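Local coordinates for protein telomerase reverse transcriptase (Takifugu rubripes, PDB 4LMO) that elongates chromosome ends by copying the template within the telomerase RNA, this fragment being its RNA-binding domain, at residues A[41-49]-A[200-208]; A[140-151]-A[168-178]. All coordinates share one frame; numbering follows the deposited sequence.

Interaction 1. Residues A[41-49]-A[200-208]; sequences RDLIRIVFF and ILGQFLAWL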
loop_
_atom_site.group_PDB
_atom_site.type_symbol
_atom_site.label_atom_id
_atom_site.label_comp_id
_atom_site.label_asym_id
_atom_site.label_seq_id
_atom_site.Cartn_x
_atom_site.Cartn_y
_atom_site.Cartn_z
ATOM N N ARG A 41 -3.664 1.797 17.371
ATOM C CA ARG A 41 -3.347 3.139 17.851
ATOM C C ARG A 41 -2.122 3.726 17.137
ATOM O O ARG A 41 -2.106 4.912 16.790
ATOM C CB ARG A 41 -3.164 3.088 19.374
ATOM C CG ARG A 41 -2.274 4.148 20.005
ATOM C CD ARG A 41 -1.724 3.650 21.337
ATOM N NE ARG A 41 -0.540 2.799 21.172
ATOM C CZ ARG A 41 -0.548 1.466 21.116
ATOM N NH1 ARG A 41 0.595 0.809 20.962
ATOM N NH2 ARG A 41 -1.684 0.781 21.213
ATOM N N ASP A 42 -1.112 2.885 16.910
ATOM C CA ASP A 42 0.086 3.278 16.167
ATOM C C ASP A 42 -0.256 3.674 14.731
ATOM O O ASP A 42 0.242 4.684 14.227
ATOM C CB ASP A 42 1.130 2.153 16.166
ATOM C CG ASP A 42 1.605 1.783 17.563
ATOM O OD1 ASP A 42 1.907 2.692 18.367
ATOM O OD2 ASP A 42 1.688 0.572 17.852
ATOM N N LEU A 43 -1.114 2.884 14.085
ATOM C CA LEU A 43 -1.523 3.146 12.705
ATOM C C LEU A 43 -2.289 4.458 12.562
ATOM O O LEU A 43 -2.057 5.212 11.617
ATOM C CB LEU A 43 -2.333 1.976 12.124
ATOM C CG LEU A 43 -2.690 2.080 10.634
ATOM C CD1 LEU A 43 -1.450 2.241 9.763
ATOM C CD2 LEU A 43 -3.507 0.882 10.183
ATOM N N ILE A 44 -3.189 4.726 13.504
ATOM C CA ILE A 44 -3.919 5.998 13.547
ATOM C C ILE A 44 -2.950 7.189 13.579
ATOM O O ILE A 44 -3.180 8.206 12.921
ATOM C CB ILE A 44 -4.915 6.036 14.729
ATOM C CG1 ILE A 44 -6.046 5.031 14.478
ATOM C CG2 ILE A 44 -5.469 7.442 14.944
ATOM C CD1 ILE A 44 -6.967 4.809 15.656
ATOM N N ARG A 45 -1.860 7.033 14.327
ATOM C CA ARG A 45 -0.787 8.025 14.392
ATOM C C ARG A 45 -0.113 8.250 13.039
ATOM O O ARG A 45 0.098 9.392 12.628
ATOM C CB ARG A 45 0.259 7.597 15.427
ATOM C CG ARG A 45 -0.194 7.760 16.864
ATOM C CD ARG A 45 0.067 9.182 17.317
ATOM N NE ARG A 45 -0.889 9.628 18.313
ATOM C CZ ARG A 45 -0.971 10.871 18.770
ATOM N NH1 ARG A 45 -0.150 11.813 18.321
ATOM N NH2 ARG A 45 -1.884 11.170 19.679
ATOM N N ILE A 46 0.217 7.152 12.361
ATOM C CA ILE A 46 0.850 7.187 11.044
ATOM C C ILE A 46 -0.064 7.824 9.996
ATOM O O ILE A 46 0.395 8.591 9.150
ATOM C CB ILE A 46 1.276 5.769 10.587
ATOM C CG1 ILE A 46 2.277 5.165 11.581
ATOM C CG2 ILE A 46 1.868 5.798 9.180
ATOM C CD1 ILE A 46 2.471 3.667 11.451
ATOM N N VAL A 47 -1.356 7.513 10.067
ATOM C CA VAL A 47 -2.319 7.979 9.070
ATOM C C VAL A 47 -2.763 9.428 9.298
ATOM O O VAL A 47 -2.858 10.201 8.342
ATOM C CB VAL A 47 -3.546 7.037 8.975
ATOM C CG1 VAL A 47 -4.546 7.533 7.937
ATOM C CG2 VAL A 47 -3.103 5.619 8.641
ATOM N N PHE A 48 -3.009 9.801 10.553
ATOM C CA PHE A 48 -3.667 11.081 10.847
ATOM C C PHE A 48 -2.846 12.125 11.597
ATOM O O PHE A 48 -3.184 13.310 11.553
ATOM C CB PHE A 48 -4.981 10.850 11.602
ATOM C CG PHE A 48 -5.957 9.977 10.873
ATOM C CD1 PHE A 48 -6.597 10.431 9.721
ATOM C CD2 PHE A 48 -6.250 8.703 11.343
ATOM C CE1 PHE A 48 -7.500 9.623 9.045
ATOM C CE2 PHE A 48 -7.155 7.893 10.673
ATOM C CZ PHE A 48 -7.781 8.354 9.523
ATOM N N PHE A 49 -1.785 11.699 12.282
ATOM C CA PHE A 49 -1.046 12.594 13.176
ATOM C C PHE A 49 0.405 12.832 12.743
ATOM O O PHE A 49 0.662 13.703 11.905
ATOM C CB PHE A 49 -1.154 12.116 14.633
ATOM C CG PHE A 49 -2.562 12.143 15.177
ATOM C CD1 PHE A 49 -3.049 13.270 15.837
ATOM C CD2 PHE A 49 -3.407 11.045 15.021
ATOM C CE1 PHE A 49 -4.345 13.299 16.334
ATOM C CE2 PHE A 49 -4.706 11.070 15.515
ATOM C CZ PHE A 49 -5.175 12.199 16.172
ATOM N N ILE A 200 -10.403 14.480 7.543
ATOM C CA ILE A 200 -9.973 13.181 8.069
ATOM C C ILE A 200 -10.038 12.105 6.983
ATOM O O ILE A 200 -9.077 11.357 6.790
ATOM C CB ILE A 200 -10.796 12.742 9.306
ATOM C CG1 ILE A 200 -10.667 13.761 10.439
ATOM C CG2 ILE A 200 -10.335 11.380 9.804
ATOM C CD1 ILE A 200 -11.748 13.651 11.492
ATOM N N LEU A 201 -11.164 12.043 6.272
ATOM C CA LEU A 201 -11.349 11.064 5.204
ATOM C C LEU A 201 -10.346 11.264 4.069
ATOM O O LEU A 201 -9.890 10.293 3.459
ATOM C CB LEU A 201 -12.782 11.104 4.662
ATOM C CG LEU A 201 -13.160 10.061 3.598
ATOM C CD1 LEU A 201 -13.203 8.651 4.172
ATOM C CD2 LEU A 201 -14.489 10.413 2.955
ATOM N N GLY A 202 -10.014 12.524 3.789
ATOM C CA GLY A 202 -8.964 12.850 2.833
ATOM C C GLY A 202 -7.660 12.181 3.219
ATOM O O GLY A 202 -7.068 11.459 2.415
ATOM N N GLN A 203 -7.225 12.403 4.459
ATOM C CA GLN A 203 -6.004 11.790 4.986
ATOM C C GLN A 203 -5.983 10.274 4.799
ATOM O O GLN A 203 -4.967 9.710 4.397
ATOM C CB GLN A 203 -5.843 12.097 6.472
ATOM C CG GLN A 203 -5.302 13.477 6.800
ATOM C CD GLN A 203 -5.306 13.736 8.296
ATOM O OE1 GLN A 203 -6.361 13.759 8.932
ATOM N NE2 GLN A 203 -4.122 13.923 8.866
ATOM N N PHE A 204 -7.107 9.626 5.099
ATOM C CA PHE A 204 -7.199 8.171 5.031
ATOM C C PHE A 204 -7.178 7.668 3.588
ATOM O O PHE A 204 -6.380 6.796 3.246
ATOM C CB PHE A 204 -8.441 7.666 5.777
ATOM C CG PHE A 204 -8.741 6.207 5.544
ATOM C CD1 PHE A 204 -7.965 5.215 6.137
ATOM C CD2 PHE A 204 -9.807 5.828 4.737
ATOM C CE1 PHE A 204 -8.242 3.872 5.924
ATOM C CE2 PHE A 204 -10.090 4.488 4.519
ATOM C CZ PHE A 204 -9.307 3.508 5.114
ATOM N N LEU A 205 -8.054 8.219 2.751
ATOM C CA LEU A 205 -8.101 7.852 1.336
ATOM C C LEU A 205 -6.772 8.127 0.628
ATOM O O LEU A 205 -6.321 7.319 -0.187
ATOM C CB LEU A 205 -9.267 8.559 0.630
ATOM C CG LEU A 205 -10.578 7.785 0.401
ATOM C CD1 LEU A 205 -10.994 6.921 1.582
ATOM C CD2 LEU A 205 -11.712 8.722 0.008
ATOM N N ALA A 206 -6.141 9.253 0.958
ATOM C CA ALA A 206 -4.844 9.610 0.384
ATOM C C ALA A 206 -3.736 8.689 0.879
ATOM O O ALA A 206 -2.852 8.315 0.104
ATOM C CB ALA A 206 -4.502 11.066 0.665
ATOM N N TRP A 207 -3.786 8.326 2.164
ATOM C CA TRP A 207 -2.857 7.339 2.730
ATOM C C TRP A 207 -3.029 6.013 2.057
ATOM O O TRP A 207 -2.052 5.320 1.775
ATOM C CB TRP A 207 -3.064 7.167 4.232
ATOM C CG TRP A 207 -2.231 6.043 4.813
ATOM C CD1 TRP A 207 -0.890 6.088 5.187
ATOM C CD2 TRP A 207 -2.656 4.656 5.088
ATOM N NE1 TRP A 207 -0.473 4.869 5.661
ATOM C CE2 TRP A 207 -1.480 3.966 5.628
ATOM C CE3 TRP A 207 -3.847 3.946 4.945
ATOM C CZ2 TRP A 207 -1.519 2.629 6.010
ATOM C CZ3 TRP A 207 -3.873 2.598 5.331
ATOM C CH2 TRP A 207 -2.736 1.958 5.850
ATOM N N LEU A 208 -4.284 5.655 1.801
ATOM C CA LEU A 208 -4.641 4.357 1.243
ATOM C C LEU A 208 -4.037 4.156 -0.148
ATOM O O LEU A 208 -3.657 3.042 -0.511
ATOM C CB LEU A 208 -6.166 4.217 1.206
ATOM C CG LEU A 208 -6.823 2.843 1.356
ATOM C CD1 LEU A 208 -6.318 2.101 2.583
ATOM C CD2 LEU A 208 -8.335 3.003 1.420
#
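F48 drives the edge of its ring into the helical turn at I200 and Q203. CE1 of F48 lies 3.3 Å from the backbone O of I200, which sits in the plane of the ring, and the same CE1 meets CG2 of I200 at 3.4 Å. The neighbouring CZ of F48 touches CB of F204 at 3.9 Å. Q203 reaches past the ring with its chain extended beyond CG and its amide plane turned steeply against the aromatic one. Its NE2 donates to the backbone O of F48 (2.9 Å, 140° at the hydrogen) from above the carbonyl plane, while OE1 of Q203 stays 3.4 Å from CD1 of F48, at the ring edge. That carbonyl belongs to the last turn of its helix, just where F49 leaves helical geometry.

The segments cross almost perpendicularly, their axes 9.7 Å apart at 96°, so the short helix 40-48 butts its C-terminal turn against the long helix 191-220 of this largely helical RNA-binding domain. F69 also meets the F48 ring, and helix 73-85 packs on L43.

V47 divides its two methyls between the aromatics. With CG1 anti to the backbone N (chi1 180°), that methyl covers the centre of one face of the F48 ring and reaches the backbone of F204. CG2 instead makes a CH-pi contact with W207, 3.7 Å from the centroid of the five-membered ring and almost on its normal. Further along the indole, CD1 of L43 crosses to CZ2 of W207 at 3.8 Å.

Interaction 2. Residues A[140-151]-A[168-178]; sequences GSEHNRLLYFAR and ELMWKIKVNNC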
loop_
_atom_site.group_PDB
_atom_site.type_symbol
_atom_site.label_atom_id
_atom_site.label_comp_id
_atom_site.label_asym_id
_atom_site.label_seq_id
_atom_site.Cartn_x
_atom_site.Cartn_y
_atom_site.Cartn_z
ATOM N N GLY A 140 -17.386 3.094 4.300
ATOM C CA GLY A 140 -18.594 3.885 4.530
ATOM C C GLY A 140 -19.800 3.326 3.799
ATOM O O GLY A 140 -20.883 3.212 4.376
ATOM N N SER A 141 -19.606 2.986 2.526
ATOM C CA SER A 141 -20.654 2.406 1.687
ATOM C C SER A 141 -20.074 1.613 0.519
ATOM O O SER A 141 -18.891 1.741 0.193
ATOM C CB SER A 141 -21.581 3.498 1.148
ATOM O OG SER A 141 -20.875 4.405 0.315
ATOM N N GLU A 142 -20.925 0.803 -0.106
ATOM C CA GLU A 142 -20.569 0.043 -1.301
ATOM C C GLU A 142 -20.269 0.993 -2.461
ATOM O O GLU A 142 -19.385 0.734 -3.277
ATOM C CB GLU A 142 -21.705 -0.917 -1.666
ATOM C CG GLU A 142 -21.319 -2.047 -2.613
ATOM C CD GLU A 142 -20.526 -3.163 -1.947
ATOM O OE1 GLU A 142 -20.320 -3.130 -0.712
ATOM O OE2 GLU A 142 -20.094 -4.085 -2.672
ATOM N N HIS A 143 -21.012 2.094 -2.511
ATOM C CA HIS A 143 -20.780 3.173 -3.467
ATOM C C HIS A 143 -19.394 3.765 -3.337
ATOM O O HIS A 143 -18.719 3.992 -4.341
ATOM C CB HIS A 143 -21.860 4.240 -3.301
ATOM C CG HIS A 143 -21.544 5.551 -3.977
ATOM N ND1 HIS A 143 -21.047 6.606 -3.305
ATOM C CD2 HIS A 143 -21.677 5.955 -5.302
ATOM C CE1 HIS A 143 -20.870 7.634 -4.155
ATOM N NE2 HIS A 143 -21.255 7.234 -5.378
ATOM N N ASN A 144 -18.955 4.003 -2.102
ATOM C CA ASN A 144 -17.634 4.585 -1.845
ATOM C C ASN A 144 -16.458 3.651 -2.155
ATOM O O ASN A 144 -15.416 4.104 -2.628
ATOM C CB ASN A 144 -17.536 5.112 -0.405
ATOM C CG ASN A 144 -18.220 6.461 -0.220
ATOM O OD1 ASN A 144 -18.261 6.996 0.888
ATOM N ND2 ASN A 144 -18.753 7.017 -1.300
ATOM N N ARG A 145 -16.624 2.356 -1.890
ATOM C CA ARG A 145 -15.580 1.380 -2.204
ATOM C C ARG A 145 -15.385 1.248 -3.716
ATOM O O ARG A 145 -14.252 1.163 -4.195
ATOM C CB ARG A 145 -15.888 0.010 -1.587
ATOM C CG ARG A 145 -14.676 -0.910 -1.539
ATOM C CD ARG A 145 -15.040 -2.370 -1.330
ATOM N NE ARG A 145 -15.638 -2.957 -2.528
ATOM C CZ ARG A 145 -16.895 -3.383 -2.608
ATOM N NH1 ARG A 145 -17.689 -3.305 -1.548
ATOM N NH2 ARG A 145 -17.354 -3.898 -3.740
ATOM N N LEU A 146 -16.492 1.242 -4.456
ATOM C CA LEU A 146 -16.460 1.077 -5.909
ATOM C C LEU A 146 -15.886 2.292 -6.637
ATOM O O LEU A 146 -15.130 2.136 -7.597
ATOM C CB LEU A 146 -17.851 0.731 -6.453
ATOM C CG LEU A 146 -18.382 -0.684 -6.190
ATOM C CD1 LEU A 146 -19.863 -0.772 -6.529
ATOM C CD2 LEU A 146 -17.588 -1.738 -6.954
ATOM N N LEU A 147 -16.245 3.492 -6.183
ATOM C CA LEU A 147 -15.660 4.722 -6.721
ATOM C C LEU A 147 -14.150 4.758 -6.514
ATOM O O LEU A 147 -13.401 5.182 -7.401
ATOM C CB LEU A 147 -16.288 5.966 -6.084
ATOM C CG LEU A 147 -17.359 6.714 -6.880
ATOM C CD1 LEU A 147 -17.847 7.912 -6.083
ATOM C CD2 LEU A 147 -16.838 7.160 -8.239
ATOM N N TYR A 148 -13.715 4.306 -5.341
ATOM C CA TYR A 148 -12.305 4.320 -4.995
ATOM C C TYR A 148 -11.525 3.274 -5.787
ATOM O O TYR A 148 -10.405 3.538 -6.225
ATOM C CB TYR A 148 -12.110 4.123 -3.491
ATOM C CG TYR A 148 -10.703 4.423 -3.037
ATOM C CD1 TYR A 148 -10.304 5.730 -2.759
ATOM C CD2 TYR A 148 -9.763 3.401 -2.904
ATOM C CE1 TYR A 148 -9.010 6.010 -2.348
ATOM C CE2 TYR A 148 -8.466 3.671 -2.494
ATOM C CZ TYR A 148 -8.096 4.974 -2.219
ATOM O OH TYR A 148 -6.812 5.241 -1.816
ATOM N N PHE A 149 -12.124 2.100 -5.973
ATOM C CA PHE A 149 -11.515 1.030 -6.766
ATOM C C PHE A 149 -11.304 1.480 -8.212
ATOM O O PHE A 149 -10.301 1.130 -8.838
ATOM C CB PHE A 149 -12.379 -0.235 -6.712
ATOM C CG PHE A 149 -12.157 -1.087 -5.484
ATOM C CD1 PHE A 149 -11.600 -0.553 -4.321
ATOM C CD2 PHE A 149 -12.532 -2.426 -5.484
ATOM C CE1 PHE A 149 -11.408 -1.341 -3.196
ATOM C CE2 PHE A 149 -12.343 -3.218 -4.361
ATOM C CZ PHE A 149 -11.781 -2.674 -3.217
ATOM N N ALA A 150 -12.250 2.267 -8.724
ATOM C CA ALA A 150 -12.145 2.849 -10.063
ATOM C C ALA A 150 -11.038 3.896 -10.136
ATOM O O ALA A 150 -10.397 4.055 -11.175
ATOM C CB ALA A 150 -13.476 3.450 -10.487
ATOM N N ARG A 151 -10.820 4.607 -9.028
ATOM C CA ARG A 151 -9.771 5.626 -8.947
ATOM C C ARG A 151 -8.389 4.993 -8.952
ATOM O O ARG A 151 -7.457 5.528 -9.546
ATOM C CB ARG A 151 -9.943 6.495 -7.697
ATOM C CG ARG A 151 -11.255 7.263 -7.642
ATOM C CD ARG A 151 -11.255 8.459 -8.575
ATOM N NE ARG A 151 -12.593 8.796 -9.059
ATOM C CZ ARG A 151 -13.549 9.375 -8.334
ATOM N NH1 ARG A 151 -13.351 9.680 -7.056
ATOM N NH2 ARG A 151 -14.721 9.643 -8.894
ATOM N N GLU A 168 -9.425 14.612 -7.066
ATOM C CA GLU A 168 -9.875 13.583 -8.000
ATOM C C GLU A 168 -10.213 12.293 -7.261
ATOM O O GLU A 168 -11.137 11.572 -7.640
ATOM C CB GLU A 168 -8.804 13.310 -9.057
ATOM C CG GLU A 168 -8.580 14.455 -10.037
ATOM C CD GLU A 168 -7.341 14.266 -10.899
ATOM O OE1 GLU A 168 -6.758 13.158 -10.893
ATOM O OE2 GLU A 168 -6.946 15.232 -11.587
ATOM N N LEU A 169 -9.460 12.017 -6.201
ATOM C CA LEU A 169 -9.654 10.820 -5.393
ATOM C C LEU A 169 -10.965 10.877 -4.605
ATOM O O LEU A 169 -11.655 9.867 -4.462
ATOM C CB LEU A 169 -8.464 10.637 -4.443
ATOM C CG LEU A 169 -8.117 9.230 -3.954
ATOM C CD1 LEU A 169 -7.778 8.304 -5.116
ATOM C CD2 LEU A 169 -6.965 9.285 -2.958
ATOM N N MET A 170 -11.304 12.069 -4.118
ATOM C CA MET A 170 -12.466 12.274 -3.250
ATOM C C MET A 170 -13.743 12.614 -4.022
ATOM O O MET A 170 -14.821 12.694 -3.431
ATOM C CB MET A 170 -12.186 13.397 -2.246
ATOM C CG MET A 170 -11.113 13.096 -1.210
ATOM S SD MET A 170 -11.723 12.182 0.220
ATOM C CE MET A 170 -12.964 13.301 0.870
ATOM N N TRP A 171 -13.618 12.822 -5.329
ATOM C CA TRP A 171 -14.733 13.305 -6.141
ATOM C C TRP A 171 -15.916 12.382 -6.121
ATOM O O TRP A 171 -15.817 11.215 -6.510
ATOM C CB TRP A 171 -14.289 13.590 -7.572
ATOM C CG TRP A 171 -15.331 14.316 -8.392
ATOM C CD1 TRP A 171 -16.129 15.388 -7.996
ATOM C CD2 TRP A 171 -15.709 14.058 -9.791
ATOM N NE1 TRP A 171 -16.955 15.789 -9.016
ATOM C CE2 TRP A 171 -16.754 15.038 -10.121
ATOM C CE3 TRP A 171 -15.303 13.149 -10.766
ATOM C CZ2 TRP A 171 -17.351 15.084 -11.373
ATOM C CZ3 TRP A 171 -15.915 13.207 -12.026
ATOM C CH2 TRP A 171 -16.914 14.151 -12.320
ATOM N N LYS A 172 -17.043 12.919 -5.650
ATOM C CA LYS A 172 -18.319 12.197 -5.534
ATOM C C LYS A 172 -18.342 11.124 -4.443
ATOM O O LYS A 172 -19.308 10.366 -4.346
ATOM C CB LYS A 172 -18.777 11.615 -6.881
ATOM C CG LYS A 172 -19.314 12.644 -7.862
ATOM C CD LYS A 172 -19.760 11.995 -9.166
ATOM C CE LYS A 172 -18.578 11.525 -9.999
ATOM N NZ LYS A 172 -19.014 10.962 -11.307
ATOM N N ILE A 173 -17.287 11.058 -3.635
ATOM C CA ILE A 173 -17.301 10.230 -2.430
ATOM C C ILE A 173 -18.291 10.853 -1.449
ATOM O O ILE A 173 -18.282 12.068 -1.233
ATOM C CB ILE A 173 -15.895 10.109 -1.786
ATOM C CG1 ILE A 173 -14.944 9.296 -2.682
ATOM C CG2 ILE A 173 -15.974 9.521 -0.380
ATOM C CD1 ILE A 173 -15.196 7.798 -2.721
ATOM N N LYS A 174 -19.166 10.024 -0.887
ATOM C CA LYS A 174 -20.123 10.480 0.108
ATOM C C LYS A 174 -19.488 10.401 1.492
ATOM O O LYS A 174 -19.425 9.327 2.097
ATOM C CB LYS A 174 -21.410 9.654 0.048
ATOM C CG LYS A 174 -22.203 9.792 -1.244
ATOM C CD LYS A 174 -23.302 8.742 -1.321
ATOM C CE LYS A 174 -24.010 8.752 -2.667
ATOM N NZ LYS A 174 -25.051 9.813 -2.760
ATOM N N VAL A 175 -19.015 11.547 1.975
ATOM C CA VAL A 175 -18.313 11.648 3.259
ATOM C C VAL A 175 -19.152 11.109 4.423
ATOM O O VAL A 175 -18.645 10.375 5.280
ATOM C CB VAL A 175 -17.868 13.106 3.542
ATOM C CG1 VAL A 175 -17.212 13.235 4.913
ATOM C CG2 VAL A 175 -16.913 13.592 2.460
ATOM N N ASN A 176 -20.437 11.454 4.428
ATOM C CA ASN A 176 -21.327 11.118 5.538
ATOM C C ASN A 176 -21.729 9.642 5.634
ATOM O O ASN A 176 -22.306 9.224 6.640
ATOM C CB ASN A 176 -22.549 12.042 5.553
ATOM C CG ASN A 176 -22.196 13.470 5.950
ATOM O OD1 ASN A 176 -21.194 13.718 6.629
ATOM N ND2 ASN A 176 -23.028 14.419 5.534
ATOM N N ASN A 177 -21.420 8.860 4.597
ATOM C CA ASN A 177 -21.578 7.407 4.644
ATOM C C ASN A 177 -20.663 6.768 5.688
ATOM O O ASN A 177 -20.966 5.705 6.227
ATOM C CB ASN A 177 -21.298 6.781 3.274
ATOM C CG ASN A 177 -22.412 7.031 2.268
ATOM O OD1 ASN A 177 -23.443 7.622 2.587
ATOM N ND2 ASN A 177 -22.202 6.577 1.040
ATOM N N CYS A 178 -19.543 7.430 5.964
ATOM C CA CYS A 178 -18.554 6.936 6.909
ATOM C C CYS A 178 -18.899 7.366 8.330
ATOM O O CYS A 178 -18.629 8.505 8.730
ATOM C CB CYS A 178 -17.159 7.437 6.526
ATOM S SG CYS A 178 -16.743 7.235 4.780
#
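The backbones come closest where the CA atoms of G140 and C178 stand 3.9 Å apart, and from there 168-178 runs along helix 142-151, with I173 beside N144 and L169 beside R151. G140 has a positive phi (93°), and any CB on it would collide with SG of C178. Next to it, ND2 of N177 donates to OG of S141 at 2.6 Å. The same OG is the N-cap acceptor for the backbone N of N144 at 3.1 Å, so one hydroxyl oxygen ties the helix start to N177.

Within the same first turn, K174 crosses H143 at about a right angle, laying CE over one face of the imidazole, 3.9 Å from the ring centroid. I173 turns its CD1 to CB of L147, and CE1 of Y148 packs on CG of L169 at 3.7 Å.

R151 is bent at chi2 (-76°), which folds its guanidinium onto the backbone of 168-171. NH1 and NH2 of R151 both grip the O of W171, at 3.0 and 3.1 Å, lying end-on with that oxygen in the guanidinium plane; NH1 uses a lone pair of the carbonyl. NH1 of R151 also donates weakly to L169 O. A leucine in its place would probably leave the W171 carbonyl without these two donors and the turn less firmly held to the helix.

The gripped carbonyl is that of the central peptide of a type II beta turn, M170 to I173, closed by I173 N to M170 O. This turn opens a region that, by similarity, probably interacts with the RNA template.

Helix 191-220 joins the two contacts, whose centres lie 16 Å apart. Interaction 1 uses I200, Q203, F204 and W207 of this helix, whereas Y148, L169 and M170 of interaction 2 pack on its L205 and L208. OH of Y148 is 2.7 Å from the backbone O of L205, probably a hydrogen bond, and 3.3 Å from CB of L208; SD of M170 sits 3.5 Å from CD2 of L205. Along the chain, both segments of interaction 2 fall between those of interaction 1, and the long helix meets both the early helix 40-48 and the pair formed by helix 142-158 and segment 168-178. Residues 200-208 follow the 171-196 region that probably interacts with the template RNA.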